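Local coordinates for pectate lyase (Bacillus subtilis, PDB 5AMV), which cleaves polygalacturonate by calcium-dependent beta-elimination, giving oligosaccharides with an unsaturated, 4-deoxy sugar acid at the non-reducing end, at residues K71-G74 against L75-K79; N116-A119 against R120-D124; D255-T258 against S259-G262; N384-S387 against N388-Q392; P328-A332 against A333-S337. One frame throughout, in Å; residues are numbered along the deposited sequence.

Contact 1 (K71-G74 against L75-K79); sequences KPLG and LNDYK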
loop_
_atom_site.group_PDB
_atom_site.type_symbol
_atom_site.label_atom_id
_atom_site.label_comp_id
_atom_site.label_asym_id
_atom_site.label_seq_id
_atom_site.Cartn_x
_atom_site.Cartn_y
_atom_site.Cartn_z
ATOM N N LYS A 71 4.120 23.543 12.718
ATOM C CA LYS A 71 4.083 24.469 11.582
ATOM C C LYS A 71 4.339 23.691 10.296
ATOM O O LYS A 71 5.276 22.915 10.260
ATOM C CB LYS A 71 5.194 25.528 11.735
ATOM C CG LYS A 71 5.044 26.461 12.929
ATOM C CD LYS A 71 3.809 27.339 12.771
ATOM C CE LYS A 71 4.106 28.581 11.938
ATOM N NZ LYS A 71 2.886 29.421 11.714
ATOM N N PRO A 72 3.540 23.934 9.232
ATOM C CA PRO A 72 3.795 23.258 7.950
ATOM C C PRO A 72 5.222 23.392 7.421
ATOM O O PRO A 72 5.888 24.438 7.573
ATOM C CB PRO A 72 2.863 23.970 6.976
ATOM C CG PRO A 72 1.799 24.606 7.845
ATOM C CD PRO A 72 2.292 24.735 9.219
ATOM N N LEU A 73 5.697 22.301 6.800
ATOM C CA LEU A 73 6.998 22.260 6.136
ATOM C C LEU A 73 6.698 21.926 4.687
ATOM O O LEU A 73 5.943 20.959 4.411
ATOM C CB LEU A 73 7.865 21.117 6.702
ATOM C CG LEU A 73 8.228 21.321 8.172
ATOM C CD1 LEU A 73 8.851 20.097 8.757
ATOM C CD2 LEU A 73 9.213 22.509 8.374
ATOM N N GLY A 74 7.293 22.725 3.801
ATOM C CA GLY A 74 7.202 22.568 2.326
ATOM C C GLY A 74 8.569 22.197 1.758
ATOM O O GLY A 74 9.533 21.943 2.486
ATOM N N LEU A 75 8.672 22.193 0.437
ATOM C CA LEU A 75 9.885 21.726 -0.229
ATOM C C LEU A 75 11.117 22.471 0.272
ATOM O O LEU A 75 12.134 21.855 0.541
ATOM C CB LEU A 75 9.714 21.851 -1.738
ATOM C CG LEU A 75 10.829 21.300 -2.649
ATOM C CD1 LEU A 75 10.202 20.919 -4.021
ATOM C CD2 LEU A 75 11.951 22.331 -2.852
ATOM N N ASN A 76 11.013 23.794 0.362
ATOM C CA ASN A 76 12.187 24.610 0.733
ATOM C C ASN A 76 12.656 24.305 2.139
ATOM O O ASN A 76 13.847 24.536 2.445
ATOM C CB ASN A 76 11.841 26.124 0.688
ATOM C CG ASN A 76 11.743 26.630 -0.726
ATOM O OD1 ASN A 76 12.069 25.923 -1.679
ATOM N ND2 ASN A 76 11.347 27.887 -0.871
ATOM N N ASP A 77 11.751 23.815 3.005
ATOM C CA ASP A 77 12.113 23.541 4.407
ATOM C C ASP A 77 13.002 22.296 4.483
ATOM O O ASP A 77 13.881 22.210 5.334
ATOM C CB ASP A 77 10.885 23.389 5.317
ATOM C CG ASP A 77 10.071 24.668 5.353
ATOM O OD1 ASP A 77 10.602 25.636 5.956
ATOM O OD2 ASP A 77 8.972 24.711 4.763
ATOM N N TYR A 78 12.800 21.364 3.579
ATOM C CA TYR A 78 13.554 20.125 3.547
ATOM C C TYR A 78 14.744 20.177 2.605
ATOM O O TYR A 78 15.662 19.363 2.752
ATOM C CB TYR A 78 12.641 19.022 2.995
ATOM C CG TYR A 78 11.447 18.711 3.825
ATOM C CD1 TYR A 78 11.571 18.362 5.164
ATOM C CD2 TYR A 78 10.183 18.666 3.248
ATOM C CE1 TYR A 78 10.442 18.012 5.937
ATOM C CE2 TYR A 78 9.049 18.309 4.013
ATOM C CZ TYR A 78 9.184 17.980 5.334
ATOM O OH TYR A 78 8.129 17.588 6.107
ATOM N N LYS A 79 14.724 21.094 1.637
ATOM C CA LYS A 79 15.714 21.069 0.540
ATOM C C LYS A 79 17.115 21.295 1.075
ATOM O O LYS A 79 17.369 22.219 1.860
ATOM C CB LYS A 79 15.412 22.111 -0.539
ATOM C CG LYS A 79 16.240 21.856 -1.800
ATOM C CD LYS A 79 16.096 22.967 -2.838
ATOM C CE LYS A 79 16.803 24.302 -2.440
ATOM N NZ LYS A 79 18.346 24.308 -2.420
#

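Contact 2 (N116-A119 against R120-D124); sequences NQKA and RVMVD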
loop_
_atom_site.group_PDB
_atom_site.type_symbol
_atom_site.label_atom_id
_atom_site.label_comp_id
_atom_site.label_asym_id
_atom_site.label_seq_id
_atom_site.Cartn_x
_atom_site.Cartn_y
_atom_site.Cartn_z
ATOM N N ASN A 116 15.781 14.474 5.073
ATOM C CA ASN A 116 15.153 15.505 5.928
ATOM C C ASN A 116 13.619 15.309 5.968
ATOM O O ASN A 116 12.992 15.402 7.008
ATOM C CB ASN A 116 15.470 16.873 5.333
ATOM C CG ASN A 116 16.945 17.243 5.462
ATOM O OD1 ASN A 116 17.660 16.710 6.318
ATOM N ND2 ASN A 116 17.384 18.197 4.660
ATOM N N GLN A 117 13.029 15.052 4.803
ATOM C CA GLN A 117 11.575 14.821 4.780
ATOM C C GLN A 117 11.190 13.508 5.448
ATOM O O GLN A 117 10.202 13.456 6.187
ATOM C CB GLN A 117 11.001 14.884 3.367
ATOM C CG GLN A 117 9.473 14.641 3.362
ATOM C CD GLN A 117 8.811 14.899 2.001
ATOM O OE1 GLN A 117 9.436 14.765 0.943
ATOM N NE2 GLN A 117 7.545 15.303 2.045
ATOM N N LYS A 118 11.936 12.446 5.136
ATOM C CA LYS A 118 11.686 11.116 5.769
ATOM C C LYS A 118 11.639 11.206 7.304
ATOM O O LYS A 118 10.821 10.542 7.956
ATOM C CB LYS A 118 12.757 10.130 5.287
ATOM C CG LYS A 118 12.654 8.709 5.886
ATOM C CD LYS A 118 13.827 7.830 5.404
ATOM C CE LYS A 118 13.745 6.442 6.022
ATOM N NZ LYS A 118 14.464 6.393 7.344
ATOM N N ALA A 119 12.524 12.026 7.874
ATOM C CA ALA A 119 12.583 12.161 9.321
ATOM C C ALA A 119 11.302 12.723 9.896
ATOM O O ALA A 119 11.000 12.444 11.062
ATOM C CB ALA A 119 13.787 12.998 9.738
ATOM N N ARG A 120 10.534 13.464 9.087
ATOM C CA ARG A 120 9.233 13.973 9.537
ATOM C C ARG A 120 8.083 13.027 9.204
ATOM O O ARG A 120 7.183 12.814 10.000
ATOM C CB ARG A 120 8.937 15.349 8.930
ATOM C CG ARG A 120 10.057 16.369 9.149
ATOM C CD ARG A 120 10.488 16.343 10.619
ATOM N NE ARG A 120 9.487 16.930 11.502
ATOM C CZ ARG A 120 9.674 17.104 12.808
ATOM N NH1 ARG A 120 10.813 16.724 13.359
ATOM N NH2 ARG A 120 8.737 17.672 13.556
ATOM N N VAL A 121 8.104 12.467 7.997
ATOM C CA VAL A 121 6.880 11.795 7.549
ATOM C C VAL A 121 6.773 10.310 7.846
ATOM O O VAL A 121 5.650 9.785 7.880
ATOM C CB VAL A 121 6.653 11.967 6.030
ATOM C CG1 VAL A 121 6.558 13.457 5.641
ATOM C CG2 VAL A 121 7.727 11.243 5.199
ATOM N N MET A 122 7.913 9.640 8.044
ATOM C CA MET A 122 7.907 8.211 8.288
ATOM C C MET A 122 7.977 7.935 9.792
ATOM O O MET A 122 8.826 8.468 10.463
ATOM C CB MET A 122 9.057 7.532 7.546
ATOM C CG MET A 122 8.787 6.045 7.313
ATOM S SD MET A 122 10.062 5.309 6.288
ATOM C CE MET A 122 9.954 6.232 4.791
ATOM N N VAL A 123 7.060 7.101 10.295
ATOM C CA VAL A 123 7.128 6.661 11.708
ATOM C C VAL A 123 6.981 5.152 11.773
ATOM O O VAL A 123 6.178 4.568 10.991
ATOM C CB VAL A 123 6.064 7.338 12.622
ATOM C CG1 VAL A 123 6.442 8.799 12.823
ATOM C CG2 VAL A 123 4.601 7.147 12.026
ATOM N N ASP A 124 7.713 4.529 12.697
ATOM C CA ASP A 124 7.613 3.083 12.918
ATOM C C ASP A 124 6.549 2.766 13.930
ATOM O O ASP A 124 6.441 3.407 14.993
ATOM C CB ASP A 124 8.937 2.468 13.367
ATOM C CG ASP A 124 10.050 2.569 12.291
ATOM O OD1 ASP A 124 9.801 2.761 11.068
ATOM O OD2 ASP A 124 11.226 2.465 12.677
HETATM O O HOH W 1 11.713 8.762 10.205
HETATM O O HOH W 2 9.246 10.699 12.151
#

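Contact 3 (D255-T258 against S259-G262); sequences DSKT and SDDG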
loop_
_atom_site.group_PDB
_atom_site.type_symbol
_atom_site.label_atom_id
_atom_site.label_comp_id
_atom_site.label_asym_id
_atom_site.label_seq_id
_atom_site.Cartn_x
_atom_site.Cartn_y
_atom_site.Cartn_z
ATOM N N ASP A 255 12.754 -9.801 -7.458
ATOM C CA ASP A 255 12.946 -11.162 -7.947
ATOM C C ASP A 255 14.126 -11.857 -7.222
ATOM O O ASP A 255 14.118 -13.065 -7.045
ATOM C CB ASP A 255 13.211 -11.138 -9.455
ATOM C CG ASP A 255 11.946 -10.881 -10.278
ATOM O OD1 ASP A 255 10.864 -10.620 -9.693
ATOM O OD2 ASP A 255 12.024 -10.986 -11.516
ATOM N N SER A 256 15.112 -11.067 -6.801
ATOM C CA SER A 256 16.302 -11.569 -6.119
ATOM C C SER A 256 16.060 -11.924 -4.656
ATOM O O SER A 256 16.849 -12.640 -4.045
ATOM C CB SER A 256 17.435 -10.541 -6.218
ATOM O OG SER A 256 17.971 -10.510 -7.522
ATOM N N LYS A 257 14.960 -11.440 -4.087
ATOM C CA LYS A 257 14.658 -11.737 -2.691
ATOM C C LYS A 257 13.978 -13.100 -2.528
ATOM O O LYS A 257 12.813 -13.164 -2.157
ATOM C CB LYS A 257 13.829 -10.592 -2.075
ATOM C CG LYS A 257 13.851 -10.517 -0.540
ATOM C CD LYS A 257 15.063 -9.726 -0.063
ATOM C CE LYS A 257 15.188 -9.772 1.452
ATOM N NZ LYS A 257 16.327 -8.936 1.929
ATOM N N THR A 258 14.727 -14.196 -2.765
ATOM C CA THR A 258 14.156 -15.548 -2.728
ATOM C C THR A 258 13.792 -15.978 -1.313
ATOM O O THR A 258 13.014 -16.913 -1.124
ATOM C CB THR A 258 15.095 -16.580 -3.379
ATOM O OG1 THR A 258 16.388 -16.489 -2.753
ATOM C CG2 THR A 258 15.227 -16.284 -4.884
ATOM N N SER A 259 14.348 -15.280 -0.315
ATOM C CA SER A 259 13.951 -15.504 1.072
ATOM C C SER A 259 12.464 -15.141 1.322
ATOM O O SER A 259 11.882 -15.556 2.336
ATOM C CB SER A 259 14.885 -14.732 2.022
ATOM O OG SER A 259 14.831 -13.329 1.790
ATOM N N ASP A 260 11.845 -14.397 0.383
ATOM C CA ASP A 260 10.385 -14.167 0.407
ATOM C C ASP A 260 9.557 -15.417 0.109
ATOM O O ASP A 260 8.370 -15.475 0.429
ATOM C CB ASP A 260 9.963 -13.042 -0.534
ATOM C CG ASP A 260 10.251 -11.654 0.022
ATOM O OD1 ASP A 260 10.538 -11.513 1.249
ATOM O OD2 ASP A 260 10.195 -10.690 -0.778
ATOM N N ASP A 261 10.168 -16.429 -0.516
ATOM C CA ASP A 261 9.467 -17.677 -0.725
ATOM C C ASP A 261 9.040 -18.266 0.643
ATOM O O ASP A 261 9.839 -18.314 1.590
ATOM C CB ASP A 261 10.359 -18.652 -1.520
ATOM C CG ASP A 261 9.628 -19.939 -1.905
ATOM O OD1 ASP A 261 8.429 -19.897 -2.219
ATOM O OD2 ASP A 261 10.247 -21.060 -1.860
ATOM N N GLY A 262 7.791 -18.701 0.724
ATOM C CA GLY A 262 7.186 -19.152 1.981
ATOM C C GLY A 262 6.652 -18.051 2.896
ATOM O O GLY A 262 6.080 -18.337 3.954
#

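Contact 4 (N384-S387 against N388-Q392); sequences NVKS and NVINQ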
loop_
_atom_site.group_PDB
_atom_site.type_symbol
_atom_site.label_atom_id
_atom_site.label_comp_id
_atom_site.label_asym_id
_atom_site.label_seq_id
_atom_site.Cartn_x
_atom_site.Cartn_y
_atom_site.Cartn_z
ATOM N N ASN A 384 -22.891 -10.451 -5.468
ATOM C CA ASN A 384 -23.175 -9.553 -4.336
ATOM C C ASN A 384 -21.989 -8.648 -3.944
ATOM O O ASN A 384 -22.134 -7.730 -3.130
ATOM C CB ASN A 384 -23.621 -10.354 -3.121
ATOM C CG ASN A 384 -24.862 -11.216 -3.399
ATOM O OD1 ASN A 384 -24.928 -12.376 -2.989
ATOM N ND2 ASN A 384 -25.796 -10.675 -4.145
ATOM N N VAL A 385 -20.848 -8.887 -4.588
ATOM C CA VAL A 385 -19.593 -8.175 -4.255
ATOM C C VAL A 385 -19.611 -6.684 -4.497
ATOM O O VAL A 385 -19.223 -5.924 -3.579
ATOM C CB VAL A 385 -18.388 -8.857 -4.924
ATOM C CG1 VAL A 385 -17.085 -7.997 -4.792
ATOM C CG2 VAL A 385 -18.204 -10.260 -4.326
ATOM N N LYS A 386 -20.057 -6.234 -5.674
ATOM C CA LYS A 386 -20.079 -4.800 -5.948
ATOM C C LYS A 386 -20.829 -4.066 -4.832
ATOM O O LYS A 386 -20.278 -3.171 -4.185
ATOM C CB LYS A 386 -20.672 -4.488 -7.330
ATOM C CG LYS A 386 -20.850 -2.994 -7.532
ATOM C CD LYS A 386 -21.355 -2.677 -8.947
ATOM C CE LYS A 386 -21.711 -1.213 -9.073
ATOM N NZ LYS A 386 -22.385 -0.896 -10.392
ATOM N N SER A 387 -22.073 -4.464 -4.566
ATOM C CA SER A 387 -22.897 -3.775 -3.564
ATOM C C SER A 387 -22.280 -3.827 -2.160
ATOM O O SER A 387 -22.243 -2.814 -1.439
ATOM C CB SER A 387 -24.332 -4.349 -3.552
ATOM O OG SER A 387 -25.175 -3.559 -2.708
ATOM N N ASN A 388 -21.790 -5.015 -1.762
ATOM C CA ASN A 388 -21.271 -5.195 -0.417
ATOM C C ASN A 388 -20.048 -4.288 -0.236
ATOM O O ASN A 388 -19.947 -3.563 0.743
ATOM C CB ASN A 388 -20.908 -6.664 -0.107
ATOM C CG ASN A 388 -22.141 -7.573 -0.016
ATOM O OD1 ASN A 388 -23.269 -7.084 -0.019
ATOM N ND2 ASN A 388 -21.921 -8.880 0.037
ATOM N N VAL A 389 -19.168 -4.283 -1.235
ATOM C CA VAL A 389 -17.902 -3.546 -1.118
ATOM C C VAL A 389 -18.110 -2.038 -1.191
ATOM O O VAL A 389 -17.555 -1.307 -0.356
ATOM C CB VAL A 389 -16.888 -4.063 -2.151
ATOM C CG1 VAL A 389 -15.726 -3.067 -2.273
ATOM C CG2 VAL A 389 -16.445 -5.500 -1.709
ATOM N N ILE A 390 -18.913 -1.566 -2.155
ATOM C CA ILE A 390 -19.215 -0.133 -2.216
ATOM C C ILE A 390 -19.837 0.350 -0.896
ATOM O O ILE A 390 -19.439 1.372 -0.327
ATOM C CB ILE A 390 -20.103 0.219 -3.417
ATOM C CG1 ILE A 390 -19.308 0.087 -4.710
ATOM C CG2 ILE A 390 -20.661 1.645 -3.290
ATOM C CD1 ILE A 390 -20.190 0.317 -5.990
ATOM N N ASN A 391 -20.801 -0.406 -0.391
ATOM C CA ASN A 391 -21.445 0.019 0.832
ATOM C C ASN A 391 -20.528 -0.032 2.076
ATOM O O ASN A 391 -20.691 0.775 2.980
ATOM C CB ASN A 391 -22.654 -0.866 1.085
ATOM C CG ASN A 391 -23.810 -0.570 0.134
ATOM O OD1 ASN A 391 -23.914 0.523 -0.420
ATOM N ND2 ASN A 391 -24.695 -1.548 -0.041
ATOM N N GLN A 392 -19.611 -1.005 2.138
ATOM C CA GLN A 392 -18.915 -1.281 3.413
ATOM C C GLN A 392 -17.425 -0.915 3.485
ATOM O O GLN A 392 -16.848 -0.892 4.571
ATOM C CB GLN A 392 -19.074 -2.764 3.763
ATOM C CG GLN A 392 -20.585 -3.171 3.922
ATOM C CD GLN A 392 -20.869 -4.679 3.829
ATOM O OE1 GLN A 392 -20.067 -5.497 4.238
ATOM N NE2 GLN A 392 -22.031 -5.034 3.282
HETATM O O HOH W 3 -24.826 -4.938 0.083
#

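Contact 5 (P328-A332 against A333-S337); sequences PGLSA and AKTIS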
loop_
_atom_site.group_PDB
_atom_site.type_symbol
_atom_site.label_atom_id
_atom_site.label_comp_id
_atom_site.label_asym_id
_atom_site.label_seq_id
_atom_site.Cartn_x
_atom_site.Cartn_y
_atom_site.Cartn_z
ATOM N N PRO A 328 -15.048 -0.827 -18.359
ATOM C CA PRO A 328 -15.749 -1.006 -19.662
ATOM C C PRO A 328 -14.763 -1.230 -20.800
ATOM O O PRO A 328 -13.720 -0.544 -20.876
ATOM C CB PRO A 328 -16.493 0.329 -19.822
ATOM C CG PRO A 328 -16.869 0.670 -18.380
ATOM C CD PRO A 328 -15.624 0.293 -17.570
ATOM N N GLY A 329 -15.036 -2.222 -21.638
ATOM C CA GLY A 329 -14.224 -2.416 -22.859
ATOM C C GLY A 329 -12.958 -3.241 -22.689
ATOM O O GLY A 329 -12.280 -3.531 -23.683
ATOM N N LEU A 330 -12.643 -3.629 -21.449
ATOM C CA LEU A 330 -11.472 -4.462 -21.152
ATOM C C LEU A 330 -11.690 -5.905 -21.603
ATOM O O LEU A 330 -12.795 -6.446 -21.499
ATOM C CB LEU A 330 -11.181 -4.422 -19.632
ATOM C CG LEU A 330 -9.768 -4.830 -19.221
ATOM C CD1 LEU A 330 -8.736 -3.783 -19.550
ATOM C CD2 LEU A 330 -9.754 -5.161 -17.742
ATOM N N SER A 331 -10.634 -6.513 -22.130
ATOM C CA SER A 331 -10.610 -7.958 -22.356
ATOM C C SER A 331 -10.285 -8.757 -21.085
ATOM O O SER A 331 -9.595 -8.259 -20.173
ATOM C CB SER A 331 -9.599 -8.285 -23.454
ATOM O OG SER A 331 -8.272 -8.092 -22.953
ATOM N N ALA A 332 -10.772 -9.995 -21.021
ATOM C CA ALA A 332 -10.429 -10.914 -19.934
ATOM C C ALA A 332 -8.919 -10.998 -19.681
ATOM O O ALA A 332 -8.491 -10.986 -18.521
ATOM C CB ALA A 332 -11.011 -12.315 -20.186
ATOM N N ALA A 333 -8.111 -11.061 -20.745
ATOM C CA ALA A 333 -6.667 -11.242 -20.541
ATOM C C ALA A 333 -6.046 -10.038 -19.808
ATOM O O ALA A 333 -5.105 -10.195 -19.011
ATOM C CB ALA A 333 -5.941 -11.509 -21.912
ATOM N N LYS A 334 -6.562 -8.837 -20.101
ATOM C CA LYS A 334 -5.942 -7.586 -19.657
ATOM C C LYS A 334 -6.316 -7.224 -18.227
ATOM O O LYS A 334 -5.841 -6.198 -17.692
ATOM C CB LYS A 334 -6.302 -6.438 -20.603
ATOM C CG LYS A 334 -5.654 -6.576 -22.010
ATOM C CD LYS A 334 -4.163 -6.810 -21.956
ATOM C CE LYS A 334 -3.375 -5.506 -21.688
ATOM N NZ LYS A 334 -1.978 -5.783 -21.159
ATOM N N THR A 335 -7.137 -8.070 -17.610
ATOM C CA THR A 335 -7.420 -7.910 -16.178
ATOM C C THR A 335 -6.156 -8.100 -15.334
ATOM O O THR A 335 -6.067 -7.613 -14.176
ATOM C CB THR A 335 -8.477 -8.901 -15.674
ATOM O OG1 THR A 335 -8.030 -10.242 -15.910
ATOM C CG2 THR A 335 -9.840 -8.644 -16.336
ATOM N N ILE A 336 -5.187 -8.836 -15.867
ATOM C CA ILE A 336 -3.919 -9.073 -15.138
ATOM C C ILE A 336 -2.720 -8.681 -15.994
ATOM O O ILE A 336 -2.856 -8.425 -17.223
ATOM C CB ILE A 336 -3.800 -10.551 -14.646
ATOM C CG1 ILE A 336 -3.416 -11.468 -15.838
ATOM C CG2 ILE A 336 -5.109 -10.951 -13.930
ATOM C CD1 ILE A 336 -3.303 -12.945 -15.482
ATOM N N SER A 337 -1.550 -8.591 -15.351
ATOM C CA SER A 337 -0.299 -8.416 -16.078
ATOM C C SER A 337 0.651 -9.514 -15.587
ATOM O O SER A 337 0.809 -9.713 -14.390
ATOM C CB SER A 337 0.311 -7.036 -15.840
ATOM O OG SER A 337 1.472 -6.838 -16.668
#

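Contact 1 (K71-G74 against L75-K79)
The ring of Tyr78 meets Leu73 and Gly74 obliquely: Gly74 O approaches Tyr78 CD2 at 3.4 Å, and Leu73 CB lies 3.7 Å from Tyr78 CZ, the side chains of Leu73 and Tyr78 crossing at about a right angle. Gln117 and Arg120 of helix 105-121 also pack on the tyrosine, while its hydroxyl is hydrogen-bonded to Asn65. The other flat group, the carboxylate of Asp77, uses one oxygen. Its OD2 takes the backbone N-H of Gly74 on the anti lone pair, with Gly74 N to Asp77 OD2 at 2.8 Å and the bond almost straight at 173°. Asp77 holds CG beside its own backbone N (chi1 -62°), which turns the carboxylate back toward the start of the helix. Gly74 is the N-cap of helix 75-78, and Asp77, the third residue of that helix, accepts the N-H of the N-cap residue through its side chain. The carbonyl of Gly74 serves the first turn, Gly74 O accepting from Asp77 N at 2.9 Å, from above the carbonyl plane, and weakly from Tyr78 N. Shortening Tyr78 to an alanine is likely to open a gap beside Leu73 and leave Asn65 without its hydroxyl partner. Leu73 bridges both side chains: CD1 leans on the phenol, 3.7 Å from Tyr78 OH, while CD2 lies 3.6 Å from Asp77 CB.

Contact 2 (N116-A119 against R120-D124)
Lys118 lays its aliphatic chain over the end of Met122, with Lys118 CG 3.8 Å from Met122 CE and Lys118 CE 3.9 Å from Met122 SD. Met122 is modelled in two conformers; in this one the chain runs out extended and then bends at its last torsion (chi3 -60°), bringing the methyl back across the lysine. One residue earlier in each segment, Gln117 CG touches Val121 CG1 at 3.9 Å, while the amide beyond it is held by Asn65 and the backbone N of Tyr165. Gln117 O receives two donors: Val121 N, nearly head-on to the carbonyl, and Arg120 N at 2.9 Å from above its plane. The last helical bond runs from Met122 N to Lys118 O at 3.0 Å. Two waters then give protons to Met122 O, one bridging to Lys118 O and the other, at 2.7 Å, to Ala119 O, so the carbonyls at the end of the helix stay partnered. In the conformer described, Arg120 turns to a salt bridge with Asp68. The whole is a helix C-terminus running directly into a strand: helix 105-121 ends and strand 122-124 opens one parallel sheet of the right-handed beta-helix of the pectate lyases, with the side chain of Met122 about 9 Å from the bound calcium.

Contact 3 (D255-T258 against S259-G262)
Lys257 and Asp260 cross at a slant, the aliphatic part of the lysine passing by the carboxylate so that Lys257 CG lies 3.7 Å from Asp260 OD2. Lys257 starts with CG anti to its backbone N (chi1 -160°) and bends at the next torsion, which carries the rest of the chain past Ser259, where Lys257 CE comes 3.6 Å from Ser259 OG. The ammonium continues away from the aspartate: Lys257 NZ stands 6.4 Å from Asp260 OD1, so the pair makes no salt bridge. That oxygen is taken by the backbone N of Gly231, and the buried side chain of Asp260 also touches Phe285. Beneath these side chains two backbone bonds wind a short 3-10 turn. Asp260 N reaches Lys257 O at 3.0 Å and Asp261 N reaches Thr258 O at the same length, each donor standing well above the carbonyl plane. Thr258 O is also approached by the methylene of Asp261. Just before the coil, Lys257 is the centre of an inverse gamma turn, its weak bond running from Thr258 N to Ser256 O. The loop joins strand 247-251 to strand 266-274 of the beta-helix, and Gly262, just after the turn, has a positive phi of 82°. Chemically, the turn rests on backbone bonds, with one aspartate turned inward to a main-chain N-H; the opposite charges of Lys257 and Asp260 probably add a weak attraction at long range.

Contact 4 (N384-S387 against N388-Q392)
Asn388 takes part in both the backbone and the side-chain bonding of this helical turn: its N donates to Asn384 O at 3.1 Å, its OD1 accepts from a water at 2.7 Å, and its ND2 is satisfied by Asp380. The same water lies 3.1 Å from Ser387 OG, in the one of two serine conformers considered here, so this water link is doubtful. Three further carbonyls are met in the regular i to i+4 manner. Val389 N gives to Val385 O, and Ile390 N to Lys386 O at 2.9 Å, nearly along the C=O axis and with a straight N-H (171°). Asn391 N reaches Ser387 O at 3.0 Å from a tilted direction. Although Asn391 ND2 comes near Ser387 O, the angle is too poor for a hydrogen bond. The turn belongs to helix 382-392, which packs against strands 266-274, 287-296 and 317-326 of the parallel beta-helix. Val385 and Val389 face that surface side by side, Val385 CG1 4.0 Å from Val389 CG2, and touch Asn292 and Tyr294 respectively. Lys386, fully extended, runs alongside Ile390, whose CD1 rests 3.7 Å from Lys386 CG; both touch the side chain of Tyr294.

Contact 5 (P328-A332 against A333-S337)
A short 3-10 turn feeds strand 336-338, an edge strand of a four-stranded parallel sheet, and contact 5 is that turn with the residues leading into it. Leu330 points into the turn and spreads its two methyls over it: Leu330 CD1 lies 3.8 Å from Lys334 CB, its side chain crossing the lysine at about a right angle, and Leu330 CD2 lies 3.8 Å from Thr335 CG2. Phe306 and Leu352 border the leucine from outside. Thr335 places OG1 between its backbone N and carbonyl carbon (chi1 59°), and from there the hydroxyl donates to Ala332 O at 2.8 Å, almost head-on to the carbonyl (162°). The backbone bond from Thr335 N to the same oxygen is weak, at 3.3 Å. Conversely, Lys334 N is shared between two acceptors, Ser331 O at 3.1 Å and Ser331 OG, both weak, with Ser331 OG 3.2 Å from Lys334 CG. A valine in place of Thr335 would probably leave Ala332 O with the long backbone donor and the turn less firmly closed. The side chain of Lys334 comes to about 6 Å from a bound galacturonate. The short hydroxyl bond probably contributes more to closing the turn than the weak main-chain bonds.

In the fold
Along the chain the order is contact 1, contact 2, contact 3, contact 5, contact 4. Contacts 1 and 2, with centres about 13 Å apart, pack together, and Asn116 ND2 bonds to Tyr78 O. Contacts 2 and 5 each lead into an edge strand, 122-124 and 336-338, of two different parallel sheets; the centres of the two contacts are about 38 Å apart. Contact 3 follows strand 247-251, at the other edge of the sheet that contact 5 enters. The centre of contact 4, on helix 382-392, the last helix of the chain, is about 21 Å from that of contact 5. Contacts 2 and 5 thus run directly into the beta-helix, while contact 1 lies on helix 105-121 and helix 382-392 packs on beta-helix strands.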